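Local coordinates for alpha-galactosidase (Lactobacillus brevis, PDB 3MI6), which probably hydrolyses terminal, non-reducing alpha-D-galactose residues of alpha-D-galactosides, acting as a family 36 glycosyl hydrolase, at residues Q33-G37 and P38-V42; P44-Q47 and N48-S51; Y504-G507 and V508-L511; G532-L536 and G537-Y541; F625-C628 and Y629-L632. One frame throughout, in Å; residues are numbered along the deposited sequence.

Contact 1: Q33-G37 and P38-V42; sequences QIYYG and PRIHV
Tyr35 and Pro38 face each other across a corner that the chain turns at Gly37, where the edge strand 31-36 of the N-terminal antiparallel sheet gives way to an irregular loop. Just before the corner the strand carries a classic beta bulge, with Ile34 and Tyr35 both set against Ile22 of the neighbouring strand. Beyond Pro38 the chain turns far enough to bring Ile40 over the Tyr35 ring. CG of Tyr35 stands anti to the backbone N (chi1 167°), which sends the ring toward the loop. Ile40 crosses it obliquely: CD1 sits over a face, 4.0 Å from Tyr35 CD2, and CG2 lies 4.0 Å from Tyr35 CE2. Gly37 N is placed 3.4 Å above the ring plane, toward the rim. The loop is also tied back to strand 19-25, since Ile40 N donates to Ser20 OG. Asn709 of the second subunit packs on Tyr35, Pro38 and Ile40, placing this corner at a subunit interface. At the far end of the ring, Tyr35 OH donates to Pro38 O at 2.5 Å, lying in the carbonyl plane on a lone pair with a C=O...OH angle of 128°.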
loop_
_atom_site.group_PDB
_atom_site.type_symbol
_atom_site.label_atom_id
_atom_site.label_comp_id
_atom_site.label_asym_id
_atom_site.label_seq_id
_atom_site.Cartn_x
_atom_site.Cartn_y
_atom_site.Cartn_z
ATOM N N GLN D 33 27.225 20.398 -6.181
ATOM C CA GLN D 33 26.390 20.336 -4.996
ATOM C C GLN D 33 26.932 19.235 -4.113
ATOM O O GLN D 33 27.252 18.156 -4.606
ATOM C CB GLN D 33 24.958 20.049 -5.418
ATOM C CG GLN D 33 24.110 19.445 -4.374
ATOM C CD GLN D 33 23.823 20.387 -3.248
ATOM O OE1 GLN D 33 23.854 21.619 -3.398
ATOM N NE2 GLN D 33 23.521 19.813 -2.095
ATOM N N ILE D 34 27.073 19.515 -2.819
ATOM C CA ILE D 34 27.639 18.529 -1.901
ATOM C C ILE D 34 26.580 17.943 -0.945
ATOM O O ILE D 34 26.510 16.734 -0.746
ATOM C CB ILE D 34 28.810 19.123 -1.059
ATOM C CG1 ILE D 34 29.731 19.969 -1.924
ATOM C CG2 ILE D 34 29.627 18.022 -0.396
ATOM C CD1 ILE D 34 30.974 20.374 -1.207
ATOM N N TYR D 35 25.757 18.805 -0.359
ATOM C CA TYR D 35 24.847 18.358 0.680
ATOM C C TYR D 35 23.812 19.406 1.083
ATOM O O TYR D 35 24.127 20.587 1.212
ATOM C CB TYR D 35 25.646 17.927 1.910
ATOM C CG TYR D 35 24.785 17.758 3.126
ATOM C CD1 TYR D 35 24.109 16.560 3.367
ATOM C CD2 TYR D 35 24.628 18.796 4.031
ATOM C CE1 TYR D 35 23.302 16.407 4.499
ATOM C CE2 TYR D 35 23.829 18.654 5.144
ATOM C CZ TYR D 35 23.168 17.463 5.372
ATOM O OH TYR D 35 22.383 17.339 6.487
ATOM N N TYR D 36 22.575 18.967 1.281
ATOM C CA TYR D 36 21.515 19.844 1.785
ATOM C C TYR D 36 20.698 18.970 2.706
ATOM O O TYR D 36 20.217 17.911 2.305
ATOM C CB TYR D 36 20.672 20.435 0.642
ATOM C CG TYR D 36 19.628 21.461 1.060
ATOM C CD1 TYR D 36 19.748 22.178 2.245
ATOM C CD2 TYR D 36 18.529 21.728 0.248
ATOM C CE1 TYR D 36 18.782 23.125 2.624
ATOM C CE2 TYR D 36 17.557 22.667 0.616
ATOM C CZ TYR D 36 17.684 23.363 1.805
ATOM O OH TYR D 36 16.713 24.290 2.161
ATOM N N GLY D 37 20.598 19.381 3.963
ATOM C CA GLY D 37 20.044 18.519 4.990
ATOM C C GLY D 37 20.112 19.218 6.325
ATOM O O GLY D 37 20.308 20.427 6.375
ATOM N N PRO D 38 19.931 18.469 7.424
ATOM C CA PRO D 38 20.129 19.110 8.730
ATOM C C PRO D 38 21.527 19.740 8.810
ATOM O O PRO D 38 22.437 19.320 8.084
ATOM C CB PRO D 38 20.002 17.941 9.713
ATOM C CG PRO D 38 19.203 16.910 8.992
ATOM C CD PRO D 38 19.517 17.057 7.544
ATOM N N ARG D 39 21.695 20.737 9.674
ATOM C CA ARG D 39 22.978 21.414 9.817
ATOM C C ARG D 39 24.134 20.464 10.147
ATOM O O ARG D 39 24.003 19.562 10.981
ATOM C CB ARG D 39 22.873 22.512 10.873
ATOM C CG ARG D 39 24.106 23.411 10.955
ATOM C CD ARG D 39 23.736 24.791 11.511
ATOM N NE ARG D 39 24.877 25.553 12.017
ATOM C CZ ARG D 39 24.752 26.553 12.881
ATOM N NH1 ARG D 39 23.546 26.879 13.322
ATOM N NH2 ARG D 39 25.816 27.215 13.319
ATOM N N ILE D 40 25.265 20.658 9.478
ATOM C CA ILE D 40 26.495 19.950 9.829
ATOM C C ILE D 40 27.646 20.948 9.923
ATOM O O ILE D 40 27.524 22.081 9.490
ATOM C CB ILE D 40 26.824 18.771 8.867
ATOM C CG1 ILE D 40 27.370 19.261 7.527
ATOM C CG2 ILE D 40 25.611 17.892 8.667
ATOM C CD1 ILE D 40 27.700 18.143 6.559
ATOM N N HIS D 41 28.759 20.525 10.502
ATOM C CA HIS D 41 29.838 21.451 10.834
ATOM C C HIS D 41 30.542 22.022 9.616
ATOM O O HIS D 41 30.661 21.356 8.593
ATOM C CB HIS D 41 30.854 20.768 11.752
ATOM C CG HIS D 41 30.601 20.999 13.206
ATOM N ND1 HIS D 41 30.339 19.975 14.085
ATOM C CD2 HIS D 41 30.561 22.139 13.932
ATOM C CE1 HIS D 41 30.153 20.472 15.296
ATOM N NE2 HIS D 41 30.283 21.784 15.231
ATOM N N VAL D 42 31.023 23.254 9.728
ATOM C CA VAL D 42 31.843 23.829 8.662
ATOM C C VAL D 42 33.208 23.143 8.556
ATOM O O VAL D 42 33.854 22.862 9.569
ATOM C CB VAL D 42 32.055 25.355 8.826
ATOM C CG1 VAL D 42 32.925 25.866 7.701
ATOM C CG2 VAL D 42 30.719 26.090 8.837
#

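Contact 2: P44-Q47 and N48-S51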
loop_
_atom_site.group_PDB
_atom_site.type_symbol
_atom_site.label_atom_id
_atom_site.label_comp_id
_atom_site.label_asym_id
_atom_site.label_seq_id
_atom_site.Cartn_x
_atom_site.Cartn_y
_atom_site.Cartn_z
ATOM N N PRO D 44 36.763 22.703 5.608
ATOM C CA PRO D 44 37.388 23.330 4.441
ATOM C C PRO D 44 36.994 22.603 3.177
ATOM O O PRO D 44 36.664 23.208 2.165
ATOM C CB PRO D 44 38.885 23.128 4.699
ATOM C CG PRO D 44 38.995 22.853 6.152
ATOM C CD PRO D 44 37.764 22.098 6.498
ATOM N N THR D 45 37.032 21.284 3.256
ATOM C CA THR D 45 36.740 20.442 2.123
ATOM C C THR D 45 35.968 19.215 2.627
ATOM O O THR D 45 36.036 18.882 3.812
ATOM C CB THR D 45 38.039 20.017 1.431
ATOM O OG1 THR D 45 37.750 19.485 0.135
ATOM C CG2 THR D 45 38.774 18.969 2.266
ATOM N N TYR D 46 35.212 18.575 1.735
ATOM C CA TYR D 46 34.466 17.361 2.057
ATOM C C TYR D 46 34.871 16.248 1.093
ATOM O O TYR D 46 34.059 15.760 0.319
ATOM C CB TYR D 46 32.956 17.616 1.993
ATOM C CG TYR D 46 32.447 18.631 3.003
ATOM C CD1 TYR D 46 32.432 19.981 2.711
ATOM C CD2 TYR D 46 31.977 18.235 4.241
ATOM C CE1 TYR D 46 31.978 20.905 3.626
ATOM C CE2 TYR D 46 31.522 19.158 5.162
ATOM C CZ TYR D 46 31.524 20.492 4.844
ATOM O OH TYR D 46 31.067 21.422 5.753
ATOM N N GLN D 47 36.142 15.855 1.144
ATOM C CA GLN D 47 36.687 14.900 0.183
ATOM C C GLN D 47 35.833 13.655 0.138
ATOM O O GLN D 47 35.653 13.047 -0.911
ATOM C CB GLN D 47 38.138 14.525 0.522
ATOM C CG GLN D 47 39.178 15.597 0.171
ATOM C CD GLN D 47 40.614 15.150 0.461
ATOM O OE1 GLN D 47 40.881 13.954 0.608
ATOM N NE2 GLN D 47 41.540 16.113 0.538
ATOM N N ASN D 48 35.304 13.285 1.293
ATOM C CA ASN D 48 34.513 12.072 1.410
ATOM C C ASN D 48 33.223 12.144 0.612
ATOM O O ASN D 48 32.954 11.291 -0.231
ATOM C CB ASN D 48 34.201 11.771 2.877
ATOM C CG ASN D 48 33.290 10.579 3.042
ATOM O OD1 ASN D 48 33.667 9.450 2.721
ATOM N ND2 ASN D 48 32.080 10.820 3.547
ATOM N N LEU D 49 32.421 13.160 0.898
ATOM C CA LEU D 49 31.146 13.329 0.224
ATOM C C LEU D 49 31.296 13.523 -1.295
ATOM O O LEU D 49 30.355 13.280 -2.057
ATOM C CB LEU D 49 30.393 14.505 0.846
ATOM C CG LEU D 49 30.086 14.283 2.325
ATOM C CD1 LEU D 49 29.629 15.570 3.001
ATOM C CD2 LEU D 49 29.042 13.195 2.471
HETATM N N MSE D 50 32.486 13.936 -1.729
HETATM C CA MSE D 50 32.723 14.274 -3.126
HETATM C C MSE D 50 33.429 13.173 -3.907
HETATM O O MSE D 50 33.899 13.399 -5.026
HETATM C CB MSE D 50 33.512 15.583 -3.219
HETATM C CG MSE D 50 32.662 16.816 -2.987
HETATM SE SE MSE D 50 31.225 16.963 -4.326
HETATM C CE MSE D 50 32.244 17.867 -5.718
ATOM N N SER D 51 33.495 11.982 -3.326
ATOM C CA SER D 51 34.173 10.866 -3.967
ATOM C C SER D 51 33.634 10.605 -5.376
ATOM O O SER D 51 32.456 10.828 -5.654
ATOM C CB SER D 51 34.051 9.609 -3.111
ATOM O OG SER D 51 34.457 9.865 -1.781
#
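Gln47 leads straight into Asn48, which starts a type I beta turn running to Ser51, part of the long loop between strands 31-36 and 90-93. Leu49 comes next and carries the apolar half of the contact. Its side chain, with CG anti to the carbonyl carbon (chi1 -61°), runs alongside that of Tyr46 in the same direction, CD1 resting 3.8 Å from Tyr46 CD2 and 4.0 Å from Tyr46 CB. The phenol end of Tyr46 is engaged further off, its OH bonded to His41 O. Met50, a selenomethionine, turns its amide back on the preceding residues: N makes weak bonds to Tyr46 O at 3.2 Å and to Gln47 O at 3.4 Å, while the side chain bends away to pack on Ile34. Ser51 then closes the turn, OG donating to Asn48 O at 2.6 Å and N to the same oxygen at 3.2 Å, both from one face of the carbonyl plane. An alanine here has no hydroxyl to give Asn48 O, and the turn, held there by the Ser51 amide, would probably flex more easily. Glu706, Gly711 and Phe713 of the second subunit pack on Tyr46, Leu49 and Ser51 respectively. Asn48 O thus receives two donors from Ser51, while the Met50 bonds are weak and the Tyr46-Leu49 contact is purely apolar.

Contact 3: Y504-G507 and V508-L511; sequences YILG and VYQL
Tyr504 O accepts from Val508 N at 3.1 Å, the first of four successive i to i+4 bonds that use up the carbonyls of 504-507 and the amides of 508-511. Tyr509 N follows, reaching Ile505 O at 2.9 Å with an N-H...O angle of 168°. Gln510 N to Leu506 O is just as straight (170°) and measures 2.7 Å, whereas Leu511 N to Gly507 O, at 2.9 Å, is more bent. Ile505 O has a further neighbour: it lies 3.7 Å above the plane of the Tyr509 ring, offset toward the rim. The segments form the middle of helix 500-518, which belongs to the beta-alpha-beta crossover joining the adjacent parallel strands 475-478 and 523-526 of the TIM barrel. The polar ends of its two tyrosines are satisfied by other parts of the chain, Tyr504 OH by Glu416 OE1 and Tyr509 OH by Ser255 OG. The apolar contacts run along the helix from one turn to the next. CE1 of Tyr504 meets Val508 CG2 at 3.9 Å, and Ile505 divides its branches, CD1 toward Val508 CB and CG2 at 3.8 Å from Tyr509 CE2. With CG1 of Val508 anti to the backbone N (chi1 162°), CG2 lies beside that N, on the side of Tyr504. Leu511 turns elsewhere, packing on Leu460 and Met464 of helix 454-471 and lying near Trp478, a predicted substrate-binding residue.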
loop_
_atom_site.group_PDB
_atom_site.type_symbol
_atom_site.label_atom_id
_atom_site.label_comp_id
_atom_site.label_asym_id
_atom_site.label_seq_id
_atom_site.Cartn_x
_atom_site.Cartn_y
_atom_site.Cartn_z
ATOM N N TYR D 504 4.133 39.706 -20.299
ATOM C CA TYR D 504 2.784 39.988 -19.858
ATOM C C TYR D 504 2.764 40.010 -18.336
ATOM O O TYR D 504 2.172 40.891 -17.705
ATOM C CB TYR D 504 1.835 38.924 -20.395
ATOM C CG TYR D 504 0.444 38.960 -19.804
ATOM C CD1 TYR D 504 0.221 38.589 -18.488
ATOM C CD2 TYR D 504 -0.648 39.337 -20.573
ATOM C CE1 TYR D 504 -1.037 38.607 -17.952
ATOM C CE2 TYR D 504 -1.907 39.357 -20.052
ATOM C CZ TYR D 504 -2.105 38.988 -18.738
ATOM O OH TYR D 504 -3.374 38.998 -18.200
ATOM N N ILE D 505 3.438 39.038 -17.741
ATOM C CA ILE D 505 3.514 38.983 -16.299
ATOM C C ILE D 505 4.262 40.211 -15.726
ATOM O O ILE D 505 3.756 40.888 -14.831
ATOM C CB ILE D 505 3.976 37.562 -15.823
ATOM C CG1 ILE D 505 2.790 36.848 -15.172
ATOM C CG2 ILE D 505 5.176 37.592 -14.894
ATOM C CD1 ILE D 505 1.990 37.744 -14.264
ATOM N N LEU D 506 5.423 40.541 -16.277
ATOM C CA LEU D 506 6.120 41.751 -15.857
ATOM C C LEU D 506 5.187 42.962 -15.926
ATOM O O LEU D 506 5.209 43.824 -15.054
ATOM C CB LEU D 506 7.371 41.979 -16.704
ATOM C CG LEU D 506 8.435 40.887 -16.582
ATOM C CD1 LEU D 506 9.619 41.168 -17.484
ATOM C CD2 LEU D 506 8.882 40.695 -15.140
ATOM N N GLY D 507 4.354 43.014 -16.959
ATOM C CA GLY D 507 3.356 44.059 -17.086
ATOM C C GLY D 507 2.398 44.151 -15.903
ATOM O O GLY D 507 2.136 45.258 -15.377
ATOM N N VAL D 508 1.860 42.999 -15.491
ATOM C CA VAL D 508 0.979 42.952 -14.343
ATOM C C VAL D 508 1.764 43.495 -13.157
ATOM O O VAL D 508 1.283 44.380 -12.457
ATOM C CB VAL D 508 0.382 41.519 -14.103
ATOM C CG1 VAL D 508 -0.182 41.342 -12.671
ATOM C CG2 VAL D 508 -0.699 41.230 -15.114
ATOM N N TYR D 509 2.987 43.025 -12.949
ATOM C CA TYR D 509 3.756 43.555 -11.828
ATOM C C TYR D 509 3.932 45.067 -11.950
ATOM O O TYR D 509 3.739 45.807 -10.983
ATOM C CB TYR D 509 5.108 42.868 -11.682
ATOM C CG TYR D 509 4.991 41.413 -11.336
ATOM C CD1 TYR D 509 3.928 40.951 -10.582
ATOM C CD2 TYR D 509 5.937 40.505 -11.758
ATOM C CE1 TYR D 509 3.804 39.626 -10.250
ATOM C CE2 TYR D 509 5.818 39.160 -11.439
ATOM C CZ TYR D 509 4.743 38.727 -10.679
ATOM O OH TYR D 509 4.616 37.391 -10.347
ATOM N N GLN D 510 4.289 45.526 -13.142
ATOM C CA GLN D 510 4.354 46.959 -13.410
ATOM C C GLN D 510 3.123 47.663 -12.838
ATOM O O GLN D 510 3.235 48.658 -12.126
ATOM C CB GLN D 510 4.460 47.225 -14.922
ATOM C CG GLN D 510 5.887 47.342 -15.467
ATOM C CD GLN D 510 6.710 48.351 -14.682
ATOM O OE1 GLN D 510 6.545 49.581 -14.841
ATOM N NE2 GLN D 510 7.595 47.840 -13.812
ATOM N N LEU D 511 1.944 47.137 -13.144
ATOM C CA LEU D 511 0.715 47.805 -12.741
ATOM C C LEU D 511 0.524 47.774 -11.229
ATOM O O LEU D 511 0.084 48.757 -10.630
ATOM C CB LEU D 511 -0.493 47.174 -13.423
ATOM C CG LEU D 511 -1.598 48.130 -13.868
ATOM C CD1 LEU D 511 -2.883 47.360 -14.014
ATOM C CD2 LEU D 511 -1.783 49.282 -12.905
#

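Contact 4: G532-L536 and G537-Y541; sequences GRFDL and GMMYY
An N-cap opens this contact: Asp535 precedes the short helix 536-539 and receives Met538 N on its carboxylate, OD1 lying 3.1 Å from that nitrogen and approached almost end-on to the C-O bond. With chi1 at 63°, Asp535 CG sits between its backbone N and carbonyl carbon, which folds the carboxylate back over the helix start. Met538 N is shared, for Asp535 O accepts from it as well at 3.0 Å, with the donor well above the carbonyl plane. Ser255 and Ser225 hold OD1 and OD2 from outside. The segment belongs to the link between strands 523-526 and 544-546 of the TIM barrel. Phe534 is the centre of an inverse gamma turn, and the methyl CE of selenomethionine Met539 stands over one face of its ring, 3.7 Å from the Phe534 centroid and 9° off the normal, a CH-pi contact. Arg204 makes a cation-pi contact with the same ring and Tyr567 meets it edge-to-face. A serine in place of Phe534 has no ring, and Met539 CE and the Arg204 charge would probably be left without their aromatic partner. The selenium of Met538 passes obliquely beside Arg533, 3.7 Å from NE, while Arg533 NH2 makes a salt bridge to Glu416.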
loop_
_atom_site.group_PDB
_atom_site.type_symbol
_atom_site.label_atom_id
_atom_site.label_comp_id
_atom_site.label_asym_id
_atom_site.label_seq_id
_atom_site.Cartn_x
_atom_site.Cartn_y
_atom_site.Cartn_z
ATOM N N GLY D 532 -6.935 31.049 -8.963
ATOM C CA GLY D 532 -6.219 30.724 -10.178
ATOM C C GLY D 532 -4.862 31.401 -10.301
ATOM O O GLY D 532 -4.129 31.159 -11.254
ATOM N N ARG D 533 -4.528 32.270 -9.355
ATOM C CA ARG D 533 -3.191 32.859 -9.319
ATOM C C ARG D 533 -2.640 32.894 -7.908
ATOM O O ARG D 533 -1.788 33.702 -7.596
ATOM C CB ARG D 533 -3.190 34.263 -9.917
ATOM C CG ARG D 533 -2.789 34.300 -11.364
ATOM C CD ARG D 533 -1.923 35.492 -11.639
ATOM N NE ARG D 533 -2.652 36.761 -11.546
ATOM C CZ ARG D 533 -2.988 37.515 -12.591
ATOM N NH1 ARG D 533 -2.676 37.129 -13.830
ATOM N NH2 ARG D 533 -3.640 38.652 -12.391
ATOM N N PHE D 534 -3.122 31.994 -7.069
ATOM C CA PHE D 534 -2.798 32.023 -5.660
ATOM C C PHE D 534 -1.317 31.719 -5.425
ATOM O O PHE D 534 -0.957 30.557 -5.171
ATOM C CB PHE D 534 -3.660 30.987 -4.939
ATOM C CG PHE D 534 -3.748 31.200 -3.465
ATOM C CD1 PHE D 534 -2.743 30.772 -2.640
ATOM C CD2 PHE D 534 -4.848 31.840 -2.916
ATOM C CE1 PHE D 534 -2.826 30.978 -1.294
ATOM C CE2 PHE D 534 -4.948 32.054 -1.569
ATOM C CZ PHE D 534 -3.937 31.621 -0.748
ATOM N N ASP D 535 -0.465 32.743 -5.491
ATOM C CA ASP D 535 0.970 32.501 -5.420
ATOM C C ASP D 535 1.804 33.618 -4.795
ATOM O O ASP D 535 1.356 34.733 -4.646
ATOM C CB ASP D 535 1.505 32.153 -6.800
ATOM C CG ASP D 535 1.332 33.279 -7.790
ATOM O OD1 ASP D 535 1.453 34.464 -7.391
ATOM O OD2 ASP D 535 1.086 32.969 -8.975
ATOM N N LEU D 536 3.038 33.294 -4.430
ATOM C CA LEU D 536 3.896 34.235 -3.721
ATOM C C LEU D 536 4.088 35.515 -4.536
ATOM O O LEU D 536 4.277 36.597 -3.983
ATOM C CB LEU D 536 5.237 33.585 -3.341
ATOM C CG LEU D 536 5.189 32.324 -2.441
ATOM C CD1 LEU D 536 6.524 31.633 -2.401
ATOM C CD2 LEU D 536 4.716 32.596 -1.028
ATOM N N GLY D 537 4.000 35.394 -5.854
ATOM C CA GLY D 537 4.224 36.533 -6.714
ATOM C C GLY D 537 3.245 37.642 -6.408
ATOM O O GLY D 537 3.595 38.817 -6.443
HETATM N N MSE D 538 2.009 37.269 -6.111
HETATM C CA MSE D 538 0.969 38.255 -5.878
HETATM C C MSE D 538 0.919 38.735 -4.431
HETATM O O MSE D 538 0.484 39.856 -4.179
HETATM C CB MSE D 538 -0.379 37.684 -6.279
HETATM C CG MSE D 538 -0.404 37.162 -7.686
HETATM SE SE MSE D 538 -0.686 38.605 -8.988
HETATM C CE MSE D 538 -2.443 39.213 -8.394
HETATM N N MSE D 539 1.359 37.889 -3.494
HETATM C CA MSE D 539 1.353 38.232 -2.080
HETATM C C MSE D 539 2.332 39.366 -1.754
HETATM O O MSE D 539 2.167 40.076 -0.756
HETATM C CB MSE D 539 1.693 37.014 -1.209
HETATM C CG MSE D 539 0.788 35.790 -1.397
HETATM SE SE MSE D 539 -1.140 36.116 -1.189
HETATM C CE MSE D 539 -1.752 34.501 -2.081
ATOM N N TYR D 540 3.364 39.519 -2.579
ATOM C CA TYR D 540 4.298 40.612 -2.409
ATOM C C TYR D 540 3.555 41.941 -2.460
ATOM O O TYR D 540 3.819 42.837 -1.668
ATOM C CB TYR D 540 5.350 40.549 -3.500
ATOM C CG TYR D 540 6.343 41.683 -3.488
ATOM C CD1 TYR D 540 6.093 42.845 -4.201
ATOM C CD2 TYR D 540 7.546 41.580 -2.795
ATOM C CE1 TYR D 540 6.993 43.872 -4.209
ATOM C CE2 TYR D 540 8.458 42.604 -2.802
ATOM C CZ TYR D 540 8.177 43.755 -3.513
ATOM O OH TYR D 540 9.073 44.809 -3.542
ATOM N N TYR D 541 2.602 42.043 -3.380
ATOM C CA TYR D 541 1.860 43.272 -3.626
ATOM C C TYR D 541 0.531 43.252 -2.900
ATOM O O TYR D 541 0.157 44.231 -2.262
ATOM C CB TYR D 541 1.585 43.421 -5.124
ATOM C CG TYR D 541 2.821 43.613 -5.954
ATOM C CD1 TYR D 541 3.440 44.854 -6.014
ATOM C CD2 TYR D 541 3.372 42.566 -6.690
ATOM C CE1 TYR D 541 4.575 45.056 -6.767
ATOM C CE2 TYR D 541 4.518 42.763 -7.458
ATOM C CZ TYR D 541 5.107 44.019 -7.484
ATOM O OH TYR D 541 6.231 44.267 -8.222
#

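Contact 5: F625-C628 and Y629-L632; sequences FYKC and YRQL
Tyr629 N donates to Phe625 O at 3.3 Å and more weakly to Tyr626 O, and Arg630 N reaches Lys627 O at 3.2 Å, again weakly. Tyr629 is both the first residue to leave helix 613-628 and the N-cap position of helix 630-635, so these backbone bonds span the break where the last barrel helix hands over toward the C-terminal sheet. The Phe625 and Tyr629 rings meet obliquely, planes at 56°, with Phe625 CE1 3.7 Å from Tyr629 CE2. Cys628 SG lies over a face of the Tyr629 ring, 4.3 Å from its centroid, a sulfur-aromatic contact; SG reaches there because it is anti to the backbone N (chi1 -169°). Both rings also pack on Ile665 of the C-terminal sheet. Among the long side chains, Arg630 CG touches Tyr626 CE2 at 3.7 Å, and Lys627 and Arg630 run side by side, Lys627 CG 4.1 Å from Arg630 NH2. Their charged ends, Lys627 NZ and Arg630 NH2, are 5.6 Å apart. Arg630 makes salt bridges to Glu362 and Glu329; Lys627 NZ donates to Gly360 O and forms a long, weak ion pair with Glu362, so the shared carboxylate probably offsets the closeness of the two cations.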
loop_
_atom_site.group_PDB
_atom_site.type_symbol
_atom_site.label_atom_id
_atom_site.label_comp_id
_atom_site.label_asym_id
_atom_site.label_seq_id
_atom_site.Cartn_x
_atom_site.Cartn_y
_atom_site.Cartn_z
ATOM N N PHE D 625 -17.332 37.638 17.802
ATOM C CA PHE D 625 -16.429 36.564 18.148
ATOM C C PHE D 625 -15.149 36.665 17.333
ATOM O O PHE D 625 -14.046 36.587 17.877
ATOM C CB PHE D 625 -17.080 35.202 17.905
ATOM C CG PHE D 625 -16.177 34.048 18.214
ATOM C CD1 PHE D 625 -15.810 33.774 19.519
ATOM C CD2 PHE D 625 -15.699 33.236 17.208
ATOM C CE1 PHE D 625 -14.987 32.719 19.812
ATOM C CE2 PHE D 625 -14.873 32.166 17.498
ATOM C CZ PHE D 625 -14.522 31.911 18.794
ATOM N N TYR D 626 -15.298 36.822 16.020
ATOM C CA TYR D 626 -14.141 36.857 15.148
ATOM C C TYR D 626 -13.242 38.033 15.478
ATOM O O TYR D 626 -12.012 37.890 15.508
ATOM C CB TYR D 626 -14.564 36.920 13.692
ATOM C CG TYR D 626 -13.402 36.916 12.729
ATOM C CD1 TYR D 626 -12.731 35.735 12.430
ATOM C CD2 TYR D 626 -12.978 38.090 12.106
ATOM C CE1 TYR D 626 -11.662 35.724 11.537
ATOM C CE2 TYR D 626 -11.911 38.092 11.216
ATOM C CZ TYR D 626 -11.261 36.909 10.931
ATOM O OH TYR D 626 -10.218 36.898 10.041
ATOM N N LYS D 627 -13.858 39.193 15.719
ATOM C CA LYS D 627 -13.114 40.407 16.059
ATOM C C LYS D 627 -12.318 40.239 17.362
ATOM O O LYS D 627 -11.159 40.647 17.448
ATOM C CB LYS D 627 -14.056 41.607 16.183
ATOM C CG LYS D 627 -14.658 42.135 14.881
ATOM C CD LYS D 627 -15.555 43.337 15.182
ATOM C CE LYS D 627 -16.023 44.026 13.928
ATOM N NZ LYS D 627 -16.783 45.281 14.237
ATOM N N CYS D 628 -12.960 39.644 18.365
ATOM C CA CYS D 628 -12.362 39.384 19.679
ATOM C C CYS D 628 -11.067 38.607 19.499
ATOM O O CYS D 628 -10.091 38.846 20.190
ATOM C CB CYS D 628 -13.360 38.593 20.552
ATOM S SG CYS D 628 -13.041 38.369 22.377
ATOM N N TYR D 629 -11.048 37.692 18.542
ATOM C CA TYR D 629 -9.911 36.811 18.406
ATOM C C TYR D 629 -9.264 36.956 17.046
ATOM O O TYR D 629 -8.703 35.998 16.507
ATOM C CB TYR D 629 -10.339 35.351 18.626
ATOM C CG TYR D 629 -10.753 35.015 20.040
ATOM C CD1 TYR D 629 -9.802 34.774 21.021
ATOM C CD2 TYR D 629 -12.091 34.928 20.393
ATOM C CE1 TYR D 629 -10.168 34.462 22.319
ATOM C CE2 TYR D 629 -12.465 34.617 21.688
ATOM C CZ TYR D 629 -11.494 34.385 22.647
ATOM O OH TYR D 629 -11.853 34.080 23.939
ATOM N N ARG D 630 -9.326 38.154 16.485
ATOM C CA ARG D 630 -8.857 38.327 15.121
ATOM C C ARG D 630 -7.353 38.080 14.987
ATOM O O ARG D 630 -6.916 37.450 14.030
ATOM C CB ARG D 630 -9.244 39.705 14.574
ATOM C CG ARG D 630 -9.257 39.811 13.050
ATOM C CD ARG D 630 -8.935 41.224 12.664
ATOM N NE ARG D 630 -10.076 42.029 12.226
ATOM C CZ ARG D 630 -10.714 42.920 12.980
ATOM N NH1 ARG D 630 -10.358 43.112 14.243
ATOM N NH2 ARG D 630 -11.725 43.609 12.470
ATOM N N GLN D 631 -6.576 38.560 15.953
ATOM C CA GLN D 631 -5.122 38.415 15.923
ATOM C C GLN D 631 -4.716 36.940 15.930
ATOM O O GLN D 631 -3.767 36.512 15.244
ATOM C CB GLN D 631 -4.516 39.148 17.117
ATOM C CG GLN D 631 -3.004 39.305 17.089
ATOM C CD GLN D 631 -2.526 40.237 15.993
ATOM O OE1 GLN D 631 -3.281 41.081 15.526
ATOM N NE2 GLN D 631 -1.264 40.085 15.576
ATOM N N LEU D 632 -5.454 36.161 16.714
ATOM C CA LEU D 632 -5.221 34.730 16.837
ATOM C C LEU D 632 -5.561 34.003 15.522
ATOM O O LEU D 632 -4.757 33.237 14.984
ATOM C CB LEU D 632 -6.074 34.202 17.987
ATOM C CG LEU D 632 -5.892 32.749 18.414
ATOM C CD1 LEU D 632 -4.418 32.424 18.603
ATOM C CD2 LEU D 632 -6.682 32.443 19.683
#

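Each contact is a local one within continuous chain, so none nests in or crosses another: they close in series from the N terminus onward. Contact 1 turns the corner out of the first sheet, and contact 2 follows directly in the same loop. The two touch through Ile34 and the His41-Tyr46 bond, and both face the second subunit. The chain then runs through the rest of the N-terminal region into the barrel, where contacts 3 and 4, centres about 12 Å apart, meet as Tyr509 packs on Gly537 and Tyr541. Contact 5, nearest atoms about 14 Å from contact 4, closes last, joining the barrel's final helix to the C-terminal sheet.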